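Local coordinates for maltose/maltodextrin-binding protein (PDB 2GH9), which binds maltotriose as a periplasmic sugar-binding protein and probably hands such sugars to a membrane transporter for uptake, at residues A112-L117 and A323-V328; V245-A250 and D319-G324; N260-F265 and F329-P334; A298-G303 and K314-D319. All blocks are in the same frame, centred on the assembly; numbering follows the deposited sequence.

Contact 1: residues A112-L117 and A323-V328. With GLC (alpha-D-glucopyranose), chain B.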
loop_
_atom_site.group_PDB
_atom_site.type_symbol
_atom_site.label_atom_id
_atom_site.label_comp_id
_atom_site.label_asym_id
_atom_site.label_seq_id
_atom_site.Cartn_x
_atom_site.Cartn_y
_atom_site.Cartn_z
ATOM N N ALA A 112 -0.317 -8.919 -2.412
ATOM C CA ALA A 112 0.754 -8.230 -1.720
ATOM C C ALA A 112 1.260 -7.114 -2.611
ATOM O O ALA A 112 1.196 -7.200 -3.840
ATOM C CB ALA A 112 1.872 -9.201 -1.366
ATOM N N GLU A 113 1.757 -6.053 -1.984
ATOM C CA GLU A 113 2.170 -4.872 -2.709
ATOM C C GLU A 113 3.179 -4.087 -1.899
ATOM O O GLU A 113 3.237 -4.191 -0.690
ATOM C CB GLU A 113 0.959 -3.985 -2.957
ATOM C CG GLU A 113 0.264 -3.531 -1.663
ATOM C CD GLU A 113 -1.076 -2.901 -1.898
ATOM O OE1 GLU A 113 -1.576 -3.054 -3.014
ATOM O OE2 GLU A 113 -1.625 -2.227 -0.978
ATOM N N SER A 114 3.938 -3.257 -2.599
ATOM C CA SER A 114 4.805 -2.279 -1.959
ATOM C C SER A 114 5.097 -1.215 -2.984
ATOM O O SER A 114 4.928 -1.440 -4.182
ATOM C CB SER A 114 6.120 -2.935 -1.486
ATOM O OG SER A 114 7.055 -3.047 -2.546
ATOM N N VAL A 115 5.554 -0.053 -2.534
ATOM C CA VAL A 115 6.142 0.890 -3.470
ATOM C C VAL A 115 7.509 0.406 -3.935
ATOM O O VAL A 115 8.166 -0.443 -3.313
ATOM C CB VAL A 115 6.238 2.362 -2.900
ATOM C CG1 VAL A 115 4.834 2.896 -2.623
ATOM C CG2 VAL A 115 7.165 2.442 -1.661
ATOM N N ALA A 116 7.907 0.946 -5.079
ATOM C CA ALA A 116 9.188 0.660 -5.700
ATOM C C ALA A 116 9.511 1.771 -6.717
ATOM O O ALA A 116 8.662 2.599 -7.059
ATOM C CB ALA A 116 9.156 -0.676 -6.415
ATOM N N LEU A 117 10.741 1.742 -7.203
ATOM C CA LEU A 117 11.174 2.606 -8.269
ATOM C C LEU A 117 10.653 2.001 -9.574
ATOM O O LEU A 117 11.131 0.957 -10.030
ATOM C CB LEU A 117 12.703 2.737 -8.283
ATOM C CG LEU A 117 13.229 3.593 -9.443
ATOM C CD1 LEU A 117 12.800 5.035 -9.221
ATOM C CD2 LEU A 117 14.723 3.456 -9.579
ATOM N N ALA A 323 8.567 -10.990 -10.864
ATOM C CA ALA A 323 10.037 -11.048 -10.689
ATOM C C ALA A 323 10.599 -9.732 -10.131
ATOM O O ALA A 323 11.457 -9.745 -9.236
ATOM C CB ALA A 323 10.730 -11.385 -12.015
ATOM N N GLY A 324 10.104 -8.605 -10.644
ATOM C CA GLY A 324 10.515 -7.291 -10.157
ATOM C C GLY A 324 10.199 -7.086 -8.678
ATOM O O GLY A 324 11.066 -6.723 -7.880
ATOM N N PHE A 325 8.961 -7.325 -8.292
ATOM C CA PHE A 325 8.599 -7.163 -6.880
ATOM C C PHE A 325 9.160 -8.215 -5.920
ATOM O O PHE A 325 9.302 -7.932 -4.712
ATOM C CB PHE A 325 7.086 -6.986 -6.718
ATOM C CG PHE A 325 6.616 -5.613 -7.076
ATOM C CD1 PHE A 325 6.755 -4.563 -6.170
ATOM C CD2 PHE A 325 6.082 -5.350 -8.315
ATOM C CE1 PHE A 325 6.354 -3.293 -6.501
ATOM C CE2 PHE A 325 5.673 -4.073 -8.649
ATOM C CZ PHE A 325 5.826 -3.044 -7.732
ATOM N N SER A 326 9.530 -9.388 -6.435
ATOM C CA SER A 326 10.213 -10.412 -5.628
ATOM C C SER A 326 11.600 -9.967 -5.157
ATOM O O SER A 326 12.147 -10.500 -4.192
ATOM C CB SER A 326 10.327 -11.751 -6.397
ATOM O OG SER A 326 11.534 -11.846 -7.166
ATOM N N LYS A 327 12.175 -8.984 -5.833
ATOM C CA LYS A 327 13.460 -8.459 -5.453
ATOM C C LYS A 327 13.304 -7.254 -4.522
ATOM O O LYS A 327 14.272 -6.813 -3.917
ATOM C CB LYS A 327 14.261 -8.111 -6.714
ATOM C CG LYS A 327 14.708 -9.375 -7.531
ATOM C CD LYS A 327 15.831 -10.133 -6.789
ATOM C CE LYS A 327 15.956 -11.650 -7.183
ATOM N NZ LYS A 327 14.953 -12.549 -6.518
ATOM N N VAL A 328 12.080 -6.737 -4.412
ATOM C CA VAL A 328 11.781 -5.586 -3.567
ATOM C C VAL A 328 11.190 -6.032 -2.232
ATOM O O VAL A 328 11.583 -5.519 -1.184
ATOM C CB VAL A 328 10.834 -4.572 -4.287
ATOM C CG1 VAL A 328 10.391 -3.465 -3.325
ATOM C CG2 VAL A 328 11.490 -3.992 -5.521
HETATM C C1 GLC B . -1.846 2.611 -1.774
HETATM C C2 GLC B . -1.702 1.398 -0.873
HETATM C C3 GLC B . -2.248 1.737 0.532
HETATM C C4 GLC B . -1.651 3.011 1.111
HETATM C C5 GLC B . -1.759 4.149 0.100
HETATM C C6 GLC B . -1.019 5.396 0.600
HETATM O O2 GLC B . -2.453 0.305 -1.410
HETATM O O3 GLC B . -2.032 0.654 1.410
HETATM O O4 GLC B . -2.334 3.361 2.332
HETATM O O5 GLC B . -1.213 3.750 -1.178
HETATM O O6 GLC B . -1.568 6.601 0.061
#
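The link between strand 104-113 of one sheet and strand 116-120 of the other runs through this contact, where Ser-114 and Ala-116 pack on Phe-325 and Val-328. The Phe-325 ring reaches in obliquely with CE1, which meets the buried carbonyl oxygen Ser-114 O at 3.3 Å and the methyl Ala-116 CB at 3.8 Å. Ser-114 O has no hydrogen-bond partner in the model, so the ring covers a polar atom that nothing else satisfies. Val-328 adds its two methyls: CG1, set opposite the backbone N (chi1 173°), lies 3.5 Å from Ser-114 OG, while CG2 approaches Ala-116 CB at 4.2 Å. A link of this kind from sheet to sheet is consistent with a hinge segment of the two-domain periplasmic binding-protein fold. Ser-114 OG, turned between its own N and carbonyl carbon (chi1 82°), donates to Val-115 O at 2.9 Å from 42° above the carbonyl plane, a bond within the link itself. Replacing Ser-114 by a glycine removes the hydroxyl, which would probably leave Val-115 O without this donor and open a gap beside Val-328 CG1. Next to it in the chain, Glu-113 starts away from segment 323-328 and carries its carboxylate to the sugar: OE2 accepts from glucose O2 at 2.7 Å and also from Gln-269, while OE1 is salt-bridged to Arg-305.

Contact 2: residues V245-A250 and D319-G324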
loop_
_atom_site.group_PDB
_atom_site.type_symbol
_atom_site.label_atom_id
_atom_site.label_comp_id
_atom_site.label_asym_id
_atom_site.label_seq_id
_atom_site.Cartn_x
_atom_site.Cartn_y
_atom_site.Cartn_z
ATOM N N VAL A 245 2.841 2.008 -21.404
ATOM C CA VAL A 245 4.164 2.401 -20.898
ATOM C C VAL A 245 5.003 1.151 -20.655
ATOM O O VAL A 245 4.542 0.223 -19.985
ATOM C CB VAL A 245 4.085 3.209 -19.556
ATOM C CG1 VAL A 245 5.493 3.435 -18.975
ATOM C CG2 VAL A 245 3.332 4.530 -19.745
ATOM N N ASP A 246 6.221 1.121 -21.205
ATOM C CA ASP A 246 7.148 0.017 -20.945
ATOM C C ASP A 246 7.962 0.356 -19.699
ATOM O O ASP A 246 8.899 1.156 -19.763
ATOM C CB ASP A 246 8.072 -0.238 -22.141
ATOM C CG ASP A 246 8.939 -1.479 -21.964
ATOM O OD1 ASP A 246 8.469 -2.511 -21.446
ATOM O OD2 ASP A 246 10.115 -1.445 -22.374
ATOM N N PHE A 247 7.588 -0.246 -18.569
ATOM C CA PHE A 247 8.186 0.089 -17.270
ATOM C C PHE A 247 9.075 -1.035 -16.780
ATOM O O PHE A 247 8.898 -2.210 -17.146
ATOM C CB PHE A 247 7.109 0.412 -16.210
ATOM C CG PHE A 247 6.058 -0.643 -16.094
ATOM C CD1 PHE A 247 4.857 -0.524 -16.788
ATOM C CD2 PHE A 247 6.282 -1.784 -15.326
ATOM C CE1 PHE A 247 3.885 -1.529 -16.715
ATOM C CE2 PHE A 247 5.316 -2.795 -15.238
ATOM C CZ PHE A 247 4.118 -2.666 -15.928
ATOM N N GLY A 248 10.039 -0.661 -15.945
ATOM C CA GLY A 248 10.766 -1.609 -15.125
ATOM C C GLY A 248 10.503 -1.333 -13.645
ATOM O O GLY A 248 10.109 -0.245 -13.271
ATOM N N ILE A 249 10.714 -2.354 -12.829
ATOM C CA ILE A 249 10.576 -2.289 -11.382
ATOM C C ILE A 249 11.946 -2.533 -10.763
ATOM O O ILE A 249 12.618 -3.540 -11.073
ATOM C CB ILE A 249 9.588 -3.374 -10.892
ATOM C CG1 ILE A 249 8.194 -3.085 -11.463
ATOM C CG2 ILE A 249 9.562 -3.455 -9.331
ATOM C CD1 ILE A 249 7.281 -4.282 -11.549
ATOM N N ALA A 250 12.344 -1.618 -9.872
ATOM C CA ALA A 250 13.622 -1.699 -9.174
ATOM C C ALA A 250 13.454 -1.173 -7.740
ATOM O O ALA A 250 12.518 -0.417 -7.458
ATOM C CB ALA A 250 14.675 -0.891 -9.920
ATOM N N ASP A 319 6.891 -13.873 -14.763
ATOM C CA ASP A 319 6.248 -12.609 -15.100
ATOM C C ASP A 319 7.153 -11.462 -14.616
ATOM O O ASP A 319 7.705 -11.522 -13.520
ATOM C CB ASP A 319 4.833 -12.499 -14.511
ATOM C CG ASP A 319 4.167 -11.177 -14.852
ATOM O OD1 ASP A 319 3.465 -11.083 -15.878
ATOM O OD2 ASP A 319 4.384 -10.201 -14.109
ATOM N N PRO A 320 7.344 -10.452 -15.463
ATOM C CA PRO A 320 8.229 -9.325 -15.165
ATOM C C PRO A 320 7.871 -8.525 -13.897
ATOM O O PRO A 320 8.769 -8.098 -13.165
ATOM C CB PRO A 320 8.067 -8.444 -16.398
ATOM C CG PRO A 320 7.645 -9.345 -17.451
ATOM C CD PRO A 320 6.761 -10.328 -16.807
ATOM N N VAL A 321 6.574 -8.318 -13.679
ATOM C CA VAL A 321 6.063 -7.610 -12.502
ATOM C C VAL A 321 6.313 -8.440 -11.253
ATOM O O VAL A 321 6.765 -7.916 -10.236
ATOM C CB VAL A 321 4.545 -7.264 -12.642
ATOM C CG1 VAL A 321 3.995 -6.626 -11.356
ATOM C CG2 VAL A 321 4.304 -6.345 -13.802
ATOM N N VAL A 322 6.046 -9.745 -11.328
ATOM C CA VAL A 322 6.245 -10.614 -10.172
ATOM C C VAL A 322 7.741 -10.740 -9.853
ATOM O O VAL A 322 8.129 -10.579 -8.707
ATOM C CB VAL A 322 5.562 -12.001 -10.359
ATOM C CG1 VAL A 322 5.873 -12.948 -9.189
ATOM C CG2 VAL A 322 4.076 -11.813 -10.500
ATOM N N ALA A 323 8.567 -10.990 -10.864
ATOM C CA ALA A 323 10.037 -11.048 -10.689
ATOM C C ALA A 323 10.599 -9.732 -10.131
ATOM O O ALA A 323 11.457 -9.745 -9.236
ATOM C CB ALA A 323 10.730 -11.385 -12.015
ATOM N N GLY A 324 10.104 -8.605 -10.644
ATOM C CA GLY A 324 10.515 -7.291 -10.157
ATOM C C GLY A 324 10.199 -7.086 -8.678
ATOM O O GLY A 324 11.066 -6.723 -7.880
HETATM O O HOH W 1 13.361 -5.505 -9.087
#
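Ile-249 meets Val-321 and Gly-324 where edge strand 247-250 of the four-stranded sheet packs beside helix 320-326, the short segments running 20° apart with axes 8.1 Å from each other. Its two branches divide the helix surface. CD1 presses on Val-321, 3.7 Å from Val-321 CA and 4.0 Å from Val-321 CG1; CG2 sits one helical turn further on, 3.7 Å from Gly-324 C. The bare CA of Gly-324 permits this closeness, since a CB there would collide with Ile-249 CB. The other Val-321 methyl, CG2, meets the edge of the Phe-247 ring, in its plane, 4.0 Å from Phe-247 CE2. Phe-247 is also in touch with Leu-237 and Tyr-240 of helix 237-242, and Leu-237 touches Val-321 as well. Between strand and helix one water donates to both Ile-249 O and Gly-324 O, at 2.9 Å each, tying the two backbones where no direct hydrogen bond joins them. Further out, Asp-319 is the N-cap of helix 320-326, on whose first turn Val-321 lies. Its OD2 accepts from Val-322 N at 3.3 Å through the anti lone pair, and more weakly from Val-321 N.

Contact 3: residues N260-F265 and F329-P334; sequences NPWGPF and FPLGAP
Leu-331 lies against Trp-262 and Pro-264: CB sits by Trp-262 O and Pro-264 CD, while CD1 reaches the indole edge. CG stands opposite its own carbonyl carbon (chi1 -52°) and the chain runs on extended, bringing CD1 near the indole plane, 4.3 Å from Trp-262 CE3. Pro-264 CD lies over one face of the indole, 3.5 Å above the Trp-262 ring plane and displaced toward the rim. The same Pro-264 CD rests 3.9 Å from Gly-332 CA, so the proline is wedged between the indole and the opposite backbone. Beyond it the two segments join in a single parallel bridge, Phe-265 with Ala-333, with Ala-333 N donating to Pro-264 O at 3.1 Å; this adds the short strand 333-334 to strand 265-273. Segment 260-265 leads from strand 247-250 of the four-stranded sheet into the larger sheet, consistent with another of the crossings between the two domains of the periplasmic binding-protein fold. Phe-265 CA approaches Ala-333 O at 3.2 Å in a CA-H...O contact. The first torsion of Phe-265 (chi1 -79°) turns its ring so that CD1 meets Ala-333 O at 3.7 Å, the oxygen lying at the ring edge and in plane; the ring also stacks with Phe-160. At the other end Gly-263 CA makes a second CA-H...O contact, to Leu-331 O. That oxygen accepts from a water at 2.7 Å, which donates only weakly to Trp-262 O.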
loop_
_atom_site.group_PDB
_atom_site.type_symbol
_atom_site.label_atom_id
_atom_site.label_comp_id
_atom_site.label_asym_id
_atom_site.label_seq_id
_atom_site.Cartn_x
_atom_site.Cartn_y
_atom_site.Cartn_z
ATOM N N ASN A 260 21.157 2.231 6.850
ATOM C CA ASN A 260 20.528 0.994 6.391
ATOM C C ASN A 260 19.966 1.115 4.982
ATOM O O ASN A 260 19.667 2.232 4.527
ATOM C CB ASN A 260 19.439 0.579 7.374
ATOM C CG ASN A 260 20.003 0.212 8.726
ATOM O OD1 ASN A 260 21.174 -0.164 8.831
ATOM N ND2 ASN A 260 19.194 0.317 9.757
ATOM N N PRO A 261 19.826 -0.026 4.274
ATOM C CA PRO A 261 19.189 0.078 2.967
ATOM C C PRO A 261 17.739 0.603 2.978
ATOM O O PRO A 261 17.011 0.450 3.964
ATOM C CB PRO A 261 19.281 -1.357 2.412
ATOM C CG PRO A 261 20.451 -1.952 3.145
ATOM C CD PRO A 261 20.288 -1.408 4.536
ATOM N N TRP A 262 17.352 1.269 1.897
ATOM C CA TRP A 262 15.957 1.560 1.653
ATOM C C TRP A 262 15.127 0.256 1.748
ATOM O O TRP A 262 15.523 -0.773 1.217
ATOM C CB TRP A 262 15.762 2.204 0.295
ATOM C CG TRP A 262 14.308 2.420 -0.073
ATOM C CD1 TRP A 262 13.540 3.505 0.236
ATOM C CD2 TRP A 262 13.474 1.562 -0.876
ATOM N NE1 TRP A 262 12.284 3.361 -0.277
ATOM C CE2 TRP A 262 12.205 2.175 -0.955
ATOM C CE3 TRP A 262 13.663 0.314 -1.495
ATOM C CZ2 TRP A 262 11.140 1.606 -1.663
ATOM C CZ3 TRP A 262 12.583 -0.268 -2.186
ATOM C CH2 TRP A 262 11.353 0.386 -2.275
ATOM N N GLY A 263 13.980 0.325 2.415
ATOM C CA GLY A 263 13.025 -0.785 2.440
ATOM C C GLY A 263 11.617 -0.273 2.689
ATOM O O GLY A 263 11.372 0.407 3.695
ATOM N N PRO A 264 10.673 -0.612 1.803
ATOM C CA PRO A 264 9.299 -0.099 1.928
ATOM C C PRO A 264 8.417 -0.920 2.877
ATOM O O PRO A 264 8.791 -2.025 3.236
ATOM C CB PRO A 264 8.766 -0.248 0.494
ATOM C CG PRO A 264 9.434 -1.543 0.028
ATOM C CD PRO A 264 10.821 -1.503 0.629
ATOM N N PHE A 265 7.243 -0.384 3.233
ATOM C CA PHE A 265 6.170 -1.191 3.797
ATOM C C PHE A 265 5.712 -2.265 2.804
ATOM O O PHE A 265 5.623 -2.021 1.605
ATOM C CB PHE A 265 4.934 -0.346 4.143
ATOM C CG PHE A 265 5.027 0.440 5.430
ATOM C CD1 PHE A 265 5.387 -0.174 6.623
ATOM C CD2 PHE A 265 4.662 1.785 5.453
ATOM C CE1 PHE A 265 5.413 0.535 7.821
ATOM C CE2 PHE A 265 4.674 2.508 6.656
ATOM C CZ PHE A 265 5.062 1.876 7.840
ATOM N N PHE A 329 10.267 -6.998 -2.245
ATOM C CA PHE A 329 9.596 -7.388 -0.994
ATOM C C PHE A 329 10.514 -7.788 0.149
ATOM O O PHE A 329 10.250 -7.440 1.289
ATOM C CB PHE A 329 8.554 -8.503 -1.208
ATOM C CG PHE A 329 7.322 -8.075 -1.991
ATOM C CD1 PHE A 329 7.037 -6.734 -2.259
ATOM C CD2 PHE A 329 6.433 -9.040 -2.438
ATOM C CE1 PHE A 329 5.904 -6.382 -2.972
ATOM C CE2 PHE A 329 5.309 -8.698 -3.159
ATOM C CZ PHE A 329 5.029 -7.361 -3.412
ATOM N N PRO A 330 11.589 -8.534 -0.136
ATOM C CA PRO A 330 12.495 -8.899 0.965
ATOM C C PRO A 330 13.219 -7.742 1.645
ATOM O O PRO A 330 13.745 -7.925 2.744
ATOM C CB PRO A 330 13.513 -9.820 0.288
ATOM C CG PRO A 330 12.799 -10.348 -0.900
ATOM C CD PRO A 330 12.015 -9.152 -1.400
ATOM N N LEU A 331 13.248 -6.576 1.006
ATOM C CA LEU A 331 13.838 -5.381 1.621
ATOM C C LEU A 331 12.925 -4.715 2.664
ATOM O O LEU A 331 13.388 -3.944 3.510
ATOM C CB LEU A 331 14.181 -4.374 0.542
ATOM C CG LEU A 331 15.018 -4.859 -0.629
ATOM C CD1 LEU A 331 15.176 -3.725 -1.621
ATOM C CD2 LEU A 331 16.375 -5.451 -0.186
ATOM N N GLY A 332 11.634 -5.050 2.619
ATOM C CA GLY A 332 10.607 -4.324 3.344
ATOM C C GLY A 332 10.202 -4.912 4.686
ATOM O O GLY A 332 10.765 -5.906 5.133
ATOM N N ALA A 333 9.232 -4.259 5.324
ATOM C CA ALA A 333 8.599 -4.736 6.547
ATOM C C ALA A 333 7.089 -4.596 6.400
ATOM O O ALA A 333 6.625 -3.561 5.919
ATOM C CB ALA A 333 9.078 -3.922 7.726
ATOM N N PRO A 334 6.306 -5.606 6.851
ATOM C CA PRO A 334 4.855 -5.421 6.829
ATOM C C PRO A 334 4.405 -4.267 7.714
ATOM O O PRO A 334 4.929 -4.089 8.823
ATOM C CB PRO A 334 4.285 -6.746 7.384
ATOM C CG PRO A 334 5.388 -7.704 7.424
ATOM C CD PRO A 334 6.691 -6.911 7.417
HETATM O O HOH W 2 15.958 -3.077 3.695
#

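Contact 4: residues A298-G303 and K314-D319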
loop_
_atom_site.group_PDB
_atom_site.type_symbol
_atom_site.label_atom_id
_atom_site.label_comp_id
_atom_site.label_asym_id
_atom_site.label_seq_id
_atom_site.Cartn_x
_atom_site.Cartn_y
_atom_site.Cartn_z
ATOM N N ALA A 298 -5.309 -13.697 -12.770
ATOM C CA ALA A 298 -6.015 -12.780 -13.653
ATOM C C ALA A 298 -5.893 -11.337 -13.175
ATOM O O ALA A 298 -5.574 -10.435 -13.951
ATOM C CB ALA A 298 -7.479 -13.174 -13.742
ATOM N N PHE A 299 -6.109 -11.125 -11.884
ATOM C CA PHE A 299 -5.986 -9.784 -11.331
ATOM C C PHE A 299 -4.568 -9.239 -11.542
ATOM O O PHE A 299 -4.414 -8.094 -11.903
ATOM C CB PHE A 299 -6.374 -9.793 -9.848
ATOM C CG PHE A 299 -6.569 -8.420 -9.245
ATOM C CD1 PHE A 299 -7.663 -7.637 -9.598
ATOM C CD2 PHE A 299 -5.680 -7.927 -8.299
ATOM C CE1 PHE A 299 -7.871 -6.403 -9.025
ATOM C CE2 PHE A 299 -5.896 -6.654 -7.696
ATOM C CZ PHE A 299 -6.982 -5.909 -8.045
ATOM N N ASN A 300 -3.537 -10.049 -11.331
ATOM C CA ASN A 300 -2.159 -9.597 -11.542
ATOM C C ASN A 300 -1.936 -9.211 -12.987
ATOM O O ASN A 300 -1.289 -8.207 -13.290
ATOM C CB ASN A 300 -1.156 -10.674 -11.126
ATOM C CG ASN A 300 0.302 -10.309 -11.487
ATOM O OD1 ASN A 300 0.778 -10.671 -12.538
ATOM N ND2 ASN A 300 0.969 -9.542 -10.628
ATOM N N GLN A 301 -2.495 -10.008 -13.889
ATOM C CA GLN A 301 -2.290 -9.783 -15.313
ATOM C C GLN A 301 -2.988 -8.523 -15.769
ATOM O O GLN A 301 -2.412 -7.758 -16.536
ATOM C CB GLN A 301 -2.701 -11.020 -16.114
ATOM C CG GLN A 301 -1.798 -12.223 -15.801
ATOM C CD GLN A 301 -0.327 -11.937 -16.072
ATOM O OE1 GLN A 301 0.477 -11.746 -15.136
ATOM N NE2 GLN A 301 0.043 -11.901 -17.355
ATOM N N ALA A 302 -4.175 -8.260 -15.218
ATOM C CA ALA A 302 -4.930 -7.034 -15.509
ATOM C C ALA A 302 -4.243 -5.784 -14.969
ATOM O O ALA A 302 -4.248 -4.709 -15.618
ATOM C CB ALA A 302 -6.304 -7.136 -14.902
ATOM N N GLY A 303 -3.660 -5.929 -13.780
ATOM C CA GLY A 303 -3.026 -4.822 -13.071
ATOM C C GLY A 303 -1.575 -5.102 -12.751
ATOM O O GLY A 303 -0.685 -4.899 -13.600
ATOM N N LYS A 314 4.297 -18.936 -7.791
ATOM C CA LYS A 314 5.238 -19.784 -8.529
ATOM C C LYS A 314 4.842 -19.845 -9.998
ATOM O O LYS A 314 5.695 -19.848 -10.878
ATOM C CB LYS A 314 5.268 -21.202 -7.944
ATOM C CG LYS A 314 6.365 -22.089 -8.512
ATOM C CD LYS A 314 6.140 -23.536 -8.115
ATOM C CE LYS A 314 7.398 -24.390 -8.277
ATOM N NZ LYS A 314 7.288 -25.719 -7.571
ATOM N N GLN A 315 3.539 -19.875 -10.249
ATOM C CA GLN A 315 3.020 -19.888 -11.606
ATOM C C GLN A 315 3.477 -18.645 -12.401
ATOM O O GLN A 315 3.825 -18.746 -13.587
ATOM C CB GLN A 315 1.498 -20.016 -11.569
ATOM C CG GLN A 315 0.833 -20.052 -12.938
ATOM C CD GLN A 315 -0.673 -20.205 -12.844
ATOM O OE1 GLN A 315 -1.211 -20.762 -11.867
ATOM N NE2 GLN A 315 -1.370 -19.707 -13.861
ATOM N N LEU A 316 3.532 -17.492 -11.732
ATOM C CA LEU A 316 3.976 -16.256 -12.368
ATOM C C LEU A 316 5.446 -15.914 -12.088
ATOM O O LEU A 316 5.858 -14.764 -12.220
ATOM C CB LEU A 316 3.080 -15.095 -11.906
ATOM C CG LEU A 316 1.601 -15.148 -12.270
ATOM C CD1 LEU A 316 0.855 -14.024 -11.578
ATOM C CD2 LEU A 316 1.423 -15.070 -13.799
ATOM N N GLU A 317 6.238 -16.907 -11.710
ATOM C CA GLU A 317 7.618 -16.670 -11.293
ATOM C C GLU A 317 8.401 -15.845 -12.316
ATOM O O GLU A 317 9.242 -15.022 -11.934
ATOM C CB GLU A 317 8.335 -17.998 -11.028
ATOM C CG GLU A 317 9.711 -17.822 -10.389
ATOM C CD GLU A 317 10.439 -19.120 -10.133
ATOM O OE1 GLU A 317 9.915 -20.193 -10.502
ATOM O OE2 GLU A 317 11.561 -19.059 -9.569
ATOM N N LYS A 318 8.106 -16.063 -13.597
ATOM C CA LYS A 318 8.803 -15.412 -14.705
ATOM C C LYS A 318 8.104 -14.166 -15.239
ATOM O O LYS A 318 8.661 -13.486 -16.096
ATOM C CB LYS A 318 9.017 -16.401 -15.866
ATOM C CG LYS A 318 9.969 -17.518 -15.552
ATOM C CD LYS A 318 10.289 -18.318 -16.813
ATOM C CE LYS A 318 11.339 -19.389 -16.544
ATOM N NZ LYS A 318 11.980 -19.885 -17.816
ATOM N N ASP A 319 6.891 -13.873 -14.763
ATOM C CA ASP A 319 6.248 -12.609 -15.100
ATOM C C ASP A 319 7.153 -11.462 -14.616
ATOM O O ASP A 319 7.705 -11.522 -13.520
ATOM C CB ASP A 319 4.833 -12.499 -14.511
ATOM C CG ASP A 319 4.167 -11.177 -14.852
ATOM O OD1 ASP A 319 3.465 -11.083 -15.878
ATOM O OD2 ASP A 319 4.384 -10.201 -14.109
HETATM O O HOH W 3 1.791 -8.535 -13.991
#
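Leu-316 and Asp-319, the first and last residues of a type I beta turn after helix 310-315, face Asn-300 and Gln-301 near the C-terminal end of helix 293-302. The turn is closed by Asp-319 N donating to Leu-316 O at 2.9 Å and leads into helix 320-326, so the contact is a helix end packed against an interhelical turn. Van der Waals contact is carried by Leu-316, which meets Asn-300 from the opposite direction: its CD1 touches Asn-300 CB at 3.9 Å and Asn-300 OD1 at 3.5 Å. The Gln-301 chain, bent at its second torsion, slides past the other branch. A water also lies between the polar groups. Asn-300 and Asp-319 approach from opposite directions with amide and carboxylate planes 79° apart, and the water sits 2.8 Å from Asn-300 OD1 and 3.1 Å from Asp-319 OD2, though other acceptors compete for its protons. In Asp-319, CG lies opposite the backbone N (chi1 180°), which sends the carboxylate toward helix 293-302. Exchanging Asp-319 for a leucine removes both oxygens, which would probably cost this water an acceptor and leave the start of helix 320-326 without its cap. Backbone oxygens of the helix end are held from outside the turn: Lys-241 NZ bonds to both Gln-301 O and Gly-303 O. The amide of Asn-300 is fixed at its nitrogen, ND2 donating to Arg-305 O.

Overall arrangement
Contacts 1 and 2 share helix 320-326 and lie 9 Å apart between centres, on neighbouring strands 116-120 and 247-250 of the four-stranded sheet; Phe-325 touches Ile-249 between them. Contact 4, with its centre 11 Å from that of contact 2, shares Asp-319 with it and supplies the turn from which that helix starts. Contact 3, its centre 10 Å from that of contact 1, follows the helix into strand 333-334, and Ser-114 touches both Phe-265 and Phe-329. Along the chain, contact 3 crosses contacts 1 and 2, while contact 4 falls within the span of all three. Contacts 1 and 3 bring together two links between the sheets close to the bound sugar, consistent with a hinge; contacts 2 and 4 lie further out.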